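Local coordinates for putative phosphomethylpyrimidine kinase (Bacteroides thetaiotaomicron, PDB 3MBH), which probably phosphorylates pyridoxal at the expense of ATP, as a pyridoxal kinase of the ribokinase clan, and is seen here with pyridoxal bound, at residues 69-72 / 73-76; 95-98 / 99-102; 276-279 / 280-283; 28-31 / 32-36; 115-119 / 120-124. One frame throughout, in Å; residues are numbered along the deposited sequence. Where two conformers were deposited one is given.

Contact 1. Residues 69-72 / 73-76; sequences AEWK and KLEV
Lys73 lies alongside Glu70 at the end of helix 64-73, the two side chains pointing the same way. From its CB, which rests 3.5 Å from Glu70 O, the lysine runs out extended: CG passes Ala69 O, CD comes 3.7 Å from Glu70 OE1, and CE leads to NZ, which forms a salt bridge of 3.2 Å to Glu70 OE2. The ammonium arrives on the syn side of that oxygen, 28° out of the carboxylate plane. Glu70 comes to meet it by bending at chi2 (-56°), and a water closes the ring, donating to Glu70 OE1 and accepting from Lys73 NZ. In the backbone Lys73 N and Leu74 N make the ordinary helical bonds to Ala69 O and Glu70 O. The helix then stops in a Schellman motif: Glu75 takes positive phi, its N bonds to Lys72 O, and Val76 N reaches back to Trp71 O at 3.2 Å in a nearly straight bond (166°). The same turn lays Val76 CG1 against Trp71 CB at 3.5 Å, while Leu74 CD1 stands more loosely near Trp71 CD1 at 4.4 Å. The indole continues into a subunit interface, where Trp71 NE1 bonds to Ser47 O of the second subunit; within its own chain the ring meets Phe78 edge-to-face.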
loop_
_atom_site.group_PDB
_atom_site.type_symbol
_atom_site.label_atom_id
_atom_site.label_comp_id
_atom_site.label_asym_id
_atom_site.label_seq_id
_atom_site.Cartn_x
_atom_site.Cartn_y
_atom_site.Cartn_z
ATOM N N ALA A 69 37.881 15.668 -4.960
ATOM C CA ALA A 69 38.444 16.844 -4.350
ATOM C C ALA A 69 37.353 17.823 -3.935
ATOM O O ALA A 69 37.441 18.406 -2.838
ATOM C CB ALA A 69 39.471 17.532 -5.264
ATOM N N GLU A 70 36.313 17.954 -4.774
ATOM C CA GLU A 70 35.195 18.830 -4.445
ATOM C C GLU A 70 34.412 18.244 -3.289
ATOM O O GLU A 70 33.967 18.973 -2.399
ATOM C CB GLU A 70 34.253 19.027 -5.642
ATOM C CG GLU A 70 34.868 19.718 -6.830
ATOM C CD GLU A 70 35.458 21.069 -6.476
ATOM O OE1 GLU A 70 34.795 21.844 -5.789
ATOM O OE2 GLU A 70 36.603 21.367 -6.889
ATOM N N TRP A 71 34.245 16.924 -3.293
ATOM C CA TRP A 71 33.496 16.284 -2.225
ATOM C C TRP A 71 34.176 16.521 -0.861
ATOM O O TRP A 71 33.519 16.753 0.164
ATOM C CB TRP A 71 33.335 14.830 -2.535
ATOM C CG TRP A 71 32.277 14.550 -3.581
ATOM C CD1 TRP A 71 31.450 15.450 -4.203
ATOM C CD2 TRP A 71 31.894 13.259 -4.071
ATOM N NE1 TRP A 71 30.604 14.789 -5.062
ATOM C CE2 TRP A 71 30.860 13.448 -5.002
ATOM C CE3 TRP A 71 32.361 11.965 -3.849
ATOM C CZ2 TRP A 71 30.275 12.375 -5.680
ATOM C CZ3 TRP A 71 31.793 10.938 -4.484
ATOM C CH2 TRP A 71 30.759 11.120 -5.404
ATOM N N LYS A 72 35.507 16.519 -0.871
ATOM C CA LYS A 72 36.250 16.830 0.338
ATOM C C LYS A 72 36.012 18.260 0.750
ATOM O O LYS A 72 35.821 18.487 1.928
ATOM C CB LYS A 72 37.745 16.584 0.170
ATOM C CG LYS A 72 38.129 15.112 0.017
ATOM C CD LYS A 72 39.632 14.867 0.251
ATOM C CE LYS A 72 39.958 13.417 -0.070
ATOM N NZ LYS A 72 41.372 13.157 0.027
ATOM N N LYS A 73 36.012 19.212 -0.195
ATOM C CA LYS A 73 35.748 20.620 0.149
ATOM C C LYS A 73 34.358 20.798 0.686
ATOM O O LYS A 73 34.179 21.609 1.567
ATOM C CB LYS A 73 35.848 21.588 -1.022
ATOM C CG LYS A 73 37.165 21.651 -1.687
ATOM C CD LYS A 73 37.052 22.512 -2.944
ATOM C CE LYS A 73 38.395 22.717 -3.608
ATOM N NZ LYS A 73 38.232 23.322 -4.960
ATOM N N LEU A 74 33.389 20.067 0.163
ATOM C CA LEU A 74 32.001 20.140 0.650
ATOM C C LEU A 74 31.823 19.492 2.012
ATOM O O LEU A 74 30.761 19.642 2.612
ATOM C CB LEU A 74 31.029 19.431 -0.292
ATOM C CG LEU A 74 30.720 20.130 -1.623
ATOM C CD1 LEU A 74 29.955 19.190 -2.502
ATOM C CD2 LEU A 74 29.948 21.413 -1.371
ATOM N N GLU A 75 32.848 18.795 2.494
ATOM C CA GLU A 75 32.769 18.004 3.715
ATOM C C GLU A 75 31.639 16.945 3.681
ATOM O O GLU A 75 31.013 16.656 4.694
ATOM C CB GLU A 75 32.694 18.935 4.930
ATOM C CG GLU A 75 33.949 19.832 5.028
ATOM C CD GLU A 75 33.991 20.708 6.278
ATOM O OE1 GLU A 75 33.050 21.495 6.507
ATOM O OE2 GLU A 75 34.985 20.622 7.026
ATOM N N VAL A 76 31.399 16.345 2.514
ATOM C CA VAL A 76 30.344 15.345 2.385
ATOM C C VAL A 76 30.769 14.069 3.090
ATOM O O VAL A 76 31.925 13.665 3.037
ATOM C CB VAL A 76 29.889 15.103 0.910
ATOM C CG1 VAL A 76 31.020 14.743 0.075
ATOM C CG2 VAL A 76 28.855 13.968 0.837
HETATM O O HOH W 1 35.520 24.370 -5.318
#

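Contact 2. Residues 95-98 / 99-102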
loop_
_atom_site.group_PDB
_atom_site.type_symbol
_atom_site.label_atom_id
_atom_site.label_comp_id
_atom_site.label_asym_id
_atom_site.label_seq_id
_atom_site.Cartn_x
_atom_site.Cartn_y
_atom_site.Cartn_z
ATOM N N VAL A 95 40.119 4.592 -6.335
ATOM C CA VAL A 95 38.962 4.164 -5.574
ATOM C C VAL A 95 39.392 3.649 -4.201
ATOM O O VAL A 95 38.734 3.942 -3.228
ATOM C CB VAL A 95 38.143 3.134 -6.345
ATOM C CG1 VAL A 95 37.023 2.586 -5.472
ATOM C CG2 VAL A 95 37.549 3.817 -7.632
ATOM N N SER A 96 40.493 2.909 -4.131
ATOM C CA SER A 96 41.016 2.469 -2.837
ATOM C C SER A 96 41.299 3.656 -1.903
ATOM O O SER A 96 40.955 3.623 -0.713
ATOM C CB SER A 96 42.265 1.615 -3.026
ATOM O OG SER A 96 42.013 0.566 -3.935
ATOM N N ASP A 97 41.913 4.701 -2.444
ATOM C CA ASP A 97 42.177 5.939 -1.676
ATOM C C ASP A 97 40.910 6.659 -1.256
ATOM O O ASP A 97 40.864 7.231 -0.171
ATOM C CB ASP A 97 43.066 6.898 -2.475
ATOM C CG ASP A 97 44.517 6.451 -2.499
ATOM O OD1 ASP A 97 44.873 5.601 -1.669
ATOM O OD2 ASP A 97 45.304 6.926 -3.346
ATOM N N PHE A 98 39.885 6.623 -2.115
ATOM C CA PHE A 98 38.608 7.211 -1.832
ATOM C C PHE A 98 37.972 6.537 -0.626
ATOM O O PHE A 98 37.570 7.225 0.313
ATOM C CB PHE A 98 37.699 7.112 -3.053
ATOM C CG PHE A 98 36.296 7.558 -2.811
ATOM C CD1 PHE A 98 36.026 8.830 -2.384
ATOM C CD2 PHE A 98 35.235 6.678 -2.984
ATOM C CE1 PHE A 98 34.709 9.248 -2.162
ATOM C CE2 PHE A 98 33.914 7.080 -2.767
ATOM C CZ PHE A 98 33.647 8.370 -2.337
ATOM N N ILE A 99 37.973 5.207 -0.627
ATOM C CA ILE A 99 37.470 4.417 0.478
ATOM C C ILE A 99 38.273 4.716 1.753
ATOM O O ILE A 99 37.690 4.928 2.822
ATOM C CB ILE A 99 37.526 2.913 0.168
ATOM C CG1 ILE A 99 36.537 2.599 -0.937
ATOM C CG2 ILE A 99 37.222 2.091 1.449
ATOM C CD1 ILE A 99 36.773 1.268 -1.637
ATOM N N LYS A 100 39.598 4.786 1.626
ATOM C CA LYS A 100 40.430 5.085 2.787
ATOM C C LYS A 100 40.045 6.430 3.402
ATOM O O LYS A 100 39.902 6.549 4.625
ATOM C CB LYS A 100 41.901 5.087 2.437
ATOM C CG LYS A 100 42.863 5.258 3.658
ATOM C CD LYS A 100 44.311 5.438 3.213
ATOM C CE LYS A 100 44.450 6.450 2.079
ATOM N NZ LYS A 100 45.850 7.006 1.975
ATOM N N ASP A 101 39.867 7.437 2.558
ATOM C CA ASP A 101 39.604 8.785 3.034
ATOM C C ASP A 101 38.155 9.039 3.461
ATOM O O ASP A 101 37.886 9.984 4.214
ATOM C CB ASP A 101 39.969 9.784 1.952
ATOM C CG ASP A 101 41.481 9.830 1.667
ATOM O OD1 ASP A 101 42.291 9.298 2.439
ATOM O OD2 ASP A 101 41.849 10.378 0.622
ATOM N N PHE A 102 37.211 8.255 2.954
ATOM C CA PHE A 102 35.812 8.566 3.235
ATOM C C PHE A 102 35.138 7.554 4.126
ATOM O O PHE A 102 33.949 7.671 4.456
ATOM C CB PHE A 102 35.019 8.746 1.930
ATOM C CG PHE A 102 35.187 10.105 1.311
ATOM C CD1 PHE A 102 36.318 10.425 0.604
ATOM C CD2 PHE A 102 34.219 11.076 1.458
ATOM C CE1 PHE A 102 36.466 11.693 0.014
ATOM C CE2 PHE A 102 34.369 12.339 0.884
ATOM C CZ PHE A 102 35.486 12.633 0.147
#
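Phe98 and Phe102, one turn apart on helix 91-102, set their rings obliquely, with planes at 43° and centroids 4.8 Å apart. Phe98 CE1 sits over one face of the Phe102 ring, 3.4 Å above its plane and displaced toward the rim; Phe98 CD1 approaches Phe102 CD1 equally closely, at 3.4 Å. Different first torsions bring this about: CG of Phe98 stands anti to the backbone N (chi1 173°), that of Phe102 anti to the carbonyl carbon (chi1 -81°). Phe102 N also makes a noticeably bent bond of 2.9 Å to Phe98 O. Val95 and Ile99 cross at a slant, CG1 of Val95 lying 4.1 Å from CD1 of Ile99. Asp97 and Lys100 run side by side, but OD1 of Asp97 and NZ of Lys100 remain 4.0 Å apart, beyond a salt bridge. The helix links strands 80-83 and 108-111 in a beta-alpha-beta unit, and both phenylalanines pack on Ile68 of helix 64-73 and Ile81 of strand 80-83. With Phe102 cut back to an alanine, Phe98 CE1 is likely to lose the ring face it covers and a gap to open beside Ile68 and Ile81. Chemically the helix is two-sided: hydrocarbon meets sheet and neighbouring helices, while the outside is charged, with Asp101 OD2 salt-bridged to Lys72 NZ of helix 64-73 and Asp97 binding zinc in a structure of this protein, though none is bound to this chain.

Contact 3. Residues 276-279 / 280-283; sequences LHNL and DMPI
A type I beta turn runs from Asn278 to Met281, closed by a bond of 3.3 Å from Met281 N to Asn278 O, with the N-H pointing well at the oxygen (160°) but the donor standing above the carbonyl plane, 55° out of it. Leu279 N bonds back to Leu276 O, so a 3-10 turn overlaps the beta turn. Residue 281 is a selenomethionine, and its side chain folds back over the turn: CG lies 3.3 Å from Asn278 O, and SE comes 4.0 Å from Asn278 CB. This return depends on the first torsion, which places CG between the backbone N and the carbonyl carbon (chi1 75°). Asn278 O is therefore met by the backbone N of Met281 and also brushed by its CG and SE. Leu279 packs its side chain on Phe251 of helix 241-257, whose Arg247 bonds through NH2 to Leu279 O. His277 and Asp280 stay apart in this chain, with His277 ND1 and Asp280 OD2 separated by 6.6 Å; His277 NE2 instead bonds to Ser33 O of the second subunit. Asp280 itself packs on His277 of that subunit, and Asn278 on Pro282 of a third. The arrangement is that of a surface beta turn in the connection between helix 272-275 and strand 288-290, placed at subunit contacts. It carries His277 and Asp280, which bind zinc in a structure of this protein, although no zinc is bound to this chain.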
loop_
_atom_site.group_PDB
_atom_site.type_symbol
_atom_site.label_atom_id
_atom_site.label_comp_id
_atom_site.label_asym_id
_atom_site.label_seq_id
_atom_site.Cartn_x
_atom_site.Cartn_y
_atom_site.Cartn_z
ATOM N N LEU A 276 9.609 -2.484 -9.319
ATOM C CA LEU A 276 10.280 -1.680 -8.324
ATOM C C LEU A 276 9.448 -1.476 -7.034
ATOM O O LEU A 276 9.983 -1.514 -5.928
ATOM C CB LEU A 276 10.632 -0.330 -8.967
ATOM C CG LEU A 276 11.636 0.627 -8.343
ATOM C CD1 LEU A 276 13.006 -0.030 -8.139
ATOM C CD2 LEU A 276 11.725 1.884 -9.254
ATOM N N HIS A 277 8.142 -1.311 -7.154
ATOM C CA HIS A 277 7.351 -1.137 -5.965
ATOM C C HIS A 277 7.192 -2.384 -5.137
ATOM O O HIS A 277 6.588 -2.318 -4.086
ATOM C CB HIS A 277 6.016 -0.439 -6.301
ATOM C CG HIS A 277 6.237 0.918 -6.905
ATOM N ND1 HIS A 277 6.186 2.083 -6.165
ATOM C CD2 HIS A 277 6.611 1.288 -8.162
ATOM C CE1 HIS A 277 6.461 3.112 -6.955
ATOM N NE2 HIS A 277 6.744 2.653 -8.165
ATOM N N ASN A 278 7.755 -3.520 -5.551
ATOM C CA ASN A 278 7.710 -4.706 -4.715
ATOM C C ASN A 278 8.872 -4.855 -3.774
ATOM O O ASN A 278 8.855 -5.742 -2.932
ATOM C CB ASN A 278 7.542 -5.958 -5.561
ATOM C CG ASN A 278 6.297 -5.897 -6.386
ATOM O OD1 ASN A 278 5.216 -5.559 -5.888
ATOM N ND2 ASN A 278 6.431 -6.171 -7.651
ATOM N N LEU A 279 9.833 -3.947 -3.834
ATOM C CA LEU A 279 10.981 -3.994 -2.899
ATOM C C LEU A 279 10.587 -3.936 -1.451
ATOM O O LEU A 279 11.304 -4.390 -0.575
ATOM C CB LEU A 279 11.955 -2.835 -3.139
ATOM C CG LEU A 279 13.004 -2.992 -4.194
ATOM C CD1 LEU A 279 13.691 -1.651 -4.460
ATOM C CD2 LEU A 279 13.962 -4.074 -3.735
ATOM N N ASP A 280 9.435 -3.365 -1.202
ATOM C CA ASP A 280 8.961 -3.089 0.128
ATOM C C ASP A 280 8.330 -4.218 0.901
ATOM O O ASP A 280 8.083 -4.089 2.110
ATOM C CB ASP A 280 7.843 -2.033 0.017
ATOM C CG ASP A 280 8.313 -0.698 0.443
ATOM O OD1 ASP A 280 9.308 -0.731 1.202
ATOM O OD2 ASP A 280 7.715 0.344 0.042
HETATM N N MSE A 281 7.991 -5.281 0.216
HETATM C CA MSE A 281 6.939 -6.137 0.713
HETATM C C MSE A 281 7.422 -7.234 1.678
HETATM O O MSE A 281 8.610 -7.498 1.760
HETATM C CB MSE A 281 6.287 -6.770 -0.484
HETATM C CG MSE A 281 7.155 -7.816 -1.038
HETATM SE SE MSE A 281 6.355 -8.440 -2.646
HETATM C CE MSE A 281 4.697 -9.065 -1.929
ATOM N N PRO A 282 6.481 -7.886 2.387
ATOM C CA PRO A 282 6.830 -9.068 3.166
ATOM C C PRO A 282 7.568 -10.104 2.324
ATOM O O PRO A 282 7.242 -10.312 1.168
ATOM C CB PRO A 282 5.467 -9.636 3.589
ATOM C CG PRO A 282 4.526 -8.489 3.568
ATOM C CD PRO A 282 5.046 -7.562 2.503
ATOM N N ILE A 283 8.522 -10.779 2.925
ATOM C CA ILE A 283 9.271 -11.790 2.204
ATOM C C ILE A 283 9.247 -13.149 2.967
ATOM O O ILE A 283 9.202 -13.194 4.219
ATOM C CB ILE A 283 10.612 -11.174 1.894
ATOM C CG1 ILE A 283 11.606 -12.211 1.414
ATOM C CG2 ILE A 283 11.112 -10.299 3.093
ATOM C CD1 ILE A 283 12.521 -11.624 0.436
#

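Contact 4. Residues 28-31 / 32-36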
loop_
_atom_site.group_PDB
_atom_site.type_symbol
_atom_site.label_atom_id
_atom_site.label_comp_id
_atom_site.label_asym_id
_atom_site.label_seq_id
_atom_site.Cartn_x
_atom_site.Cartn_y
_atom_site.Cartn_z
ATOM N N ILE A 28 20.810 3.708 -8.891
ATOM C CA ILE A 28 20.090 4.915 -8.459
ATOM C C ILE A 28 18.586 4.625 -8.150
ATOM O O ILE A 28 18.133 4.853 -7.028
ATOM C CB ILE A 28 20.264 6.106 -9.443
ATOM C CG1 ILE A 28 21.701 6.609 -9.374
ATOM C CG2 ILE A 28 19.293 7.209 -9.098
ATOM C CD1 ILE A 28 22.103 7.537 -10.623
ATOM N N PRO A 29 17.841 4.053 -9.090
ATOM C CA PRO A 29 16.416 3.781 -8.787
ATOM C C PRO A 29 16.171 2.815 -7.627
ATOM O O PRO A 29 15.252 3.026 -6.809
ATOM C CB PRO A 29 15.864 3.184 -10.094
ATOM C CG PRO A 29 16.951 3.076 -11.007
ATOM C CD PRO A 29 18.195 3.679 -10.464
ATOM N N ILE A 30 16.974 1.755 -7.540
ATOM C CA ILE A 30 16.775 0.766 -6.476
ATOM C C ILE A 30 17.069 1.394 -5.095
ATOM O O ILE A 30 16.220 1.383 -4.202
ATOM C CB ILE A 30 17.634 -0.446 -6.689
ATOM C CG1 ILE A 30 17.100 -1.211 -7.920
ATOM C CG2 ILE A 30 17.673 -1.321 -5.354
ATOM C CD1 ILE A 30 17.914 -2.504 -8.285
ATOM N N LEU A 31 18.252 1.963 -4.926
ATOM C CA LEU A 31 18.628 2.480 -3.623
ATOM C C LEU A 31 17.762 3.701 -3.255
ATOM O O LEU A 31 17.404 3.822 -2.114
ATOM C CB LEU A 31 20.145 2.768 -3.506
ATOM C CG LEU A 31 21.047 1.511 -3.489
ATOM C CD1 LEU A 31 22.506 1.844 -3.706
ATOM C CD2 LEU A 31 20.866 0.711 -2.168
ATOM N N SER A 32 17.423 4.593 -4.206
ATOM C CA SER A 32 16.513 5.695 -3.898
ATOM C C SER A 32 15.167 5.146 -3.391
ATOM O O SER A 32 14.623 5.651 -2.416
ATOM C CB SER A 32 16.178 6.547 -5.114
ATOM O OG SER A 32 17.334 6.999 -5.772
ATOM N N SER A 33 14.631 4.139 -4.079
ATOM C CA SER A 33 13.372 3.497 -3.681
ATOM C C SER A 33 13.494 2.940 -2.269
ATOM O O SER A 33 12.565 3.045 -1.474
ATOM C CB SER A 33 12.985 2.393 -4.673
ATOM O OG SER A 33 12.768 2.955 -5.964
HETATM N N MSE A 34 14.673 2.440 -1.930
HETATM C CA MSE A 34 14.889 1.852 -0.630
HETATM C C MSE A 34 15.179 2.913 0.426
HETATM O O MSE A 34 15.354 2.566 1.590
HETATM C CB MSE A 34 15.988 0.822 -0.674
HETATM C CG MSE A 34 15.575 -0.404 -1.568
HETATM SE SE MSE A 34 16.922 -1.782 -1.638
HETATM C CE MSE A 34 16.431 -2.665 0.004
ATOM N N GLY A 35 15.203 4.184 0.038
ATOM C CA GLY A 35 15.280 5.254 1.015
ATOM C C GLY A 35 16.612 5.937 1.157
ATOM O O GLY A 35 16.786 6.725 2.072
ATOM N N PHE A 36 17.539 5.682 0.229
ATOM C CA PHE A 36 18.904 6.189 0.331
ATOM C C PHE A 36 19.151 7.158 -0.781
ATOM O O PHE A 36 18.612 6.968 -1.869
ATOM C CB PHE A 36 19.902 5.039 0.268
ATOM C CG PHE A 36 19.664 4.034 1.335
ATOM C CD1 PHE A 36 20.004 4.329 2.646
ATOM C CD2 PHE A 36 19.010 2.843 1.063
ATOM C CE1 PHE A 36 19.718 3.438 3.660
ATOM C CE2 PHE A 36 18.723 1.967 2.048
ATOM C CZ PHE A 36 19.083 2.247 3.353
#
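The last turns of helix 24-33, the helix of the beta-alpha-beta unit between strands 9-17 and 37-40, bring Ser32 and Ser33 back onto the carbonyls of Ile28 and Pro29. Ser32 OG donates to Ile28 O at 2.6 Å from above the carbonyl plane, while Ser32 N bonds to the same oxygen at 2.9 Å. Pro29 O is likewise gripped twice, in the conformer given by Ser33 OG at 2.6 Å and by Ser33 N, the two donors arriving from opposite faces of its plane. Ser32 OG owes its reach to standing beside the backbone N (chi1 -53°). Were Ser32 an alanine, Ile28 O is likely to keep the backbone N-H of this residue but lose the hydroxyl that grips it from above its plane. The helix ends in a Schellman motif: Gly35 has positive phi, its N bonds to Ser32 O, and Phe36 N closes on Leu31 O at 3.0 Å. At these backbone angles a side chain on residue 35 would collide with the carbonyl oxygen of Met34, which suits glycine. Met34, a selenomethionine, runs alongside Ile30, its SE 3.8 Å from Ile30 CG2. Phe36 lays CD2 3.7 Å from Leu31 O and 4.3 Å from Leu31 CD2. Ser32 packs on Pro29 of the second subunit, and Ile30 faces Val230 of helix 223-236.

Contact 5. Residues 115-119 / 120-124; sequences LGDNG and RLYTN. With PXL (3-hydroxy-5-(hydroxymethyl)-2-methylisonicotinaldehyde), chain G.
Leu115 O takes the shortest bond between the two segments, 2.8 Å from Tyr122 N and nearly straight (166°), and Leu121 CA adds a CA-H...O contact to the same oxygen. It lies at the open end of a tight beta hairpin, strands 116-117 and 120-121 joined by a type I' turn from Asp117 to Arg120. Asp117 and Arg120 form the hydrogen-bonded pair, N to O both ways, and Asp117 OD1 receives Asn118 N at 2.8 Å, which ties the carboxylate to the turn. Gly119, with positive phi, suits its place in the turn. Arg120, bent at chi3 (-55°), folds its guanidinium back over Asn118 O, with NH1 3.7 Å away and the oxygen above its face. A CB on Gly116 would clash with Arg120 O and with Leu121 CA. The bare CA lies instead over the centre of the Tyr122 ring in a CH-pi contact, 3.4 Å from the centroid and 7° off the normal. Tyr122 belongs to the pyridoxal pocket: one face of its ring is covered by Gly116, while on the opposite face pyridoxal C4A, the aldehyde carbon, lies over the rim, 3.6 Å from Tyr122 CZ.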
loop_
_atom_site.group_PDB
_atom_site.type_symbol
_atom_site.label_atom_id
_atom_site.label_comp_id
_atom_site.label_asym_id
_atom_site.label_seq_id
_atom_site.Cartn_x
_atom_site.Cartn_y
_atom_site.Cartn_z
ATOM N N LEU A 115 33.935 -7.961 -13.494
ATOM C CA LEU A 115 35.007 -8.361 -14.419
ATOM C C LEU A 115 34.545 -9.161 -15.634
ATOM O O LEU A 115 35.165 -9.080 -16.705
ATOM C CB LEU A 115 36.045 -9.191 -13.697
ATOM C CG LEU A 115 36.851 -8.536 -12.567
ATOM C CD1 LEU A 115 37.498 -9.642 -11.759
ATOM C CD2 LEU A 115 37.851 -7.477 -13.158
ATOM N N GLY A 116 33.470 -9.924 -15.466
ATOM C CA GLY A 116 33.002 -10.817 -16.507
ATOM C C GLY A 116 31.863 -11.732 -16.079
ATOM O O GLY A 116 31.344 -11.649 -14.967
ATOM N N ASP A 117 31.455 -12.595 -16.984
ATOM C CA ASP A 117 30.386 -13.545 -16.708
ATOM C C ASP A 117 30.484 -14.587 -17.806
ATOM O O ASP A 117 31.197 -14.396 -18.793
ATOM C CB ASP A 117 29.013 -12.882 -16.757
ATOM C CG ASP A 117 27.954 -13.621 -15.927
ATOM O OD1 ASP A 117 28.180 -14.768 -15.460
ATOM O OD2 ASP A 117 26.888 -13.025 -15.749
ATOM N N ASN A 118 29.768 -15.684 -17.598
ATOM C CA ASN A 118 29.781 -16.827 -18.486
ATOM C C ASN A 118 31.146 -17.302 -18.806
ATOM O O ASN A 118 31.388 -17.666 -19.923
ATOM C CB ASN A 118 29.081 -16.504 -19.796
ATOM C CG ASN A 118 27.612 -16.118 -19.624
ATOM O OD1 ASN A 118 27.209 -15.055 -20.082
ATOM N ND2 ASN A 118 26.793 -17.002 -19.048
ATOM N N GLY A 119 32.063 -17.278 -17.851
ATOM C CA GLY A 119 33.377 -17.829 -18.073
ATOM C C GLY A 119 34.308 -16.947 -18.883
ATOM O O GLY A 119 35.345 -17.403 -19.288
ATOM N N ARG A 120 33.978 -15.683 -19.108
ATOM C CA ARG A 120 34.838 -14.821 -19.910
ATOM C C ARG A 120 34.877 -13.447 -19.262
ATOM O O ARG A 120 33.913 -13.055 -18.626
ATOM C CB ARG A 120 34.219 -14.641 -21.317
ATOM C CG ARG A 120 34.053 -15.918 -22.102
ATOM C CD ARG A 120 33.459 -15.650 -23.489
ATOM N NE ARG A 120 32.180 -14.913 -23.422
ATOM C CZ ARG A 120 30.960 -15.473 -23.408
ATOM N NH1 ARG A 120 30.800 -16.806 -23.460
ATOM N NH2 ARG A 120 29.883 -14.693 -23.338
ATOM N N LEU A 121 35.938 -12.697 -19.473
ATOM C CA LEU A 121 35.938 -11.263 -19.110
ATOM C C LEU A 121 35.037 -10.419 -19.974
ATOM O O LEU A 121 34.871 -10.708 -21.143
ATOM C CB LEU A 121 37.349 -10.697 -19.207
ATOM C CG LEU A 121 38.394 -11.298 -18.253
ATOM C CD1 LEU A 121 39.840 -10.836 -18.648
ATOM C CD2 LEU A 121 38.073 -10.945 -16.794
ATOM N N TYR A 122 34.502 -9.320 -19.439
ATOM C CA TYR A 122 33.760 -8.374 -20.270
ATOM C C TYR A 122 34.645 -7.666 -21.319
ATOM O O TYR A 122 35.883 -7.575 -21.184
ATOM C CB TYR A 122 33.069 -7.309 -19.428
ATOM C CG TYR A 122 31.979 -7.818 -18.521
ATOM C CD1 TYR A 122 31.002 -8.694 -18.981
ATOM C CD2 TYR A 122 31.967 -7.449 -17.185
ATOM C CE1 TYR A 122 29.982 -9.137 -18.139
ATOM C CE2 TYR A 122 30.968 -7.926 -16.308
ATOM C CZ TYR A 122 29.972 -8.731 -16.802
ATOM O OH TYR A 122 29.021 -9.177 -15.944
ATOM N N THR A 123 34.010 -7.138 -22.362
ATOM C CA THR A 123 34.752 -6.673 -23.555
ATOM C C THR A 123 35.783 -5.627 -23.143
ATOM O O THR A 123 35.466 -4.676 -22.385
ATOM C CB THR A 123 33.785 -6.027 -24.581
ATOM O OG1 THR A 123 32.822 -7.011 -24.951
ATOM C CG2 THR A 123 34.510 -5.503 -25.836
ATOM N N ASN A 124 36.995 -5.812 -23.627
ATOM C CA ASN A 124 38.112 -4.915 -23.348
ATOM C C ASN A 124 38.711 -5.058 -21.947
ATOM O O ASN A 124 39.645 -4.371 -21.646
ATOM C CB ASN A 124 37.740 -3.450 -23.618
ATOM C CG ASN A 124 37.410 -3.190 -25.086
ATOM O OD1 ASN A 124 37.869 -3.901 -25.978
ATOM N ND2 ASN A 124 36.592 -2.191 -25.327
HETATM O OP4 PXL G . 27.801 -4.672 -13.784
HETATM C C5A PXL G . 27.605 -5.126 -15.114
HETATM C C5 PXL G . 28.031 -4.016 -16.082
HETATM C C6 PXL G . 28.199 -2.686 -15.750
HETATM N N1 PXL G . 28.602 -1.781 -16.640
HETATM C C2 PXL G . 28.846 -2.001 -17.949
HETATM C C3 PXL G . 28.683 -3.381 -18.429
HETATM C C4 PXL G . 28.288 -4.407 -17.436
HETATM C C4A PXL G . 28.030 -5.808 -17.763
HETATM O O4A PXL G . 27.923 -5.994 -18.934
HETATM O O3 PXL G . 28.935 -3.777 -19.687
HETATM C C2A PXL G . 29.239 -0.796 -18.787
#

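Along the chain the order is contact 4, 1, 2, 5 and 3. Helices 24-33 and 91-102 each lie in a beta-alpha-beta unit of the same mixed sheet (strands 9-17 and 37-40; 80-83 and 108-111), while the hairpin of contact 5 is a separate two-stranded sheet. Contacts 1 and 2, centres 13 Å apart, join neighbouring helices 64-73 and 91-102: Lys72 NZ lies 2.9 Å from Asp101 OD2, and Trp71 packs on Phe98. Contacts 3 and 4, 12 Å apart, meet where Leu276 and Leu279 rest on the end of helix 24-33. Contacts 1, 3 and 4 touch the second subunit, whereas contact 5, across the chain's centre from contacts 3 and 4, lies at the pyridoxal pocket.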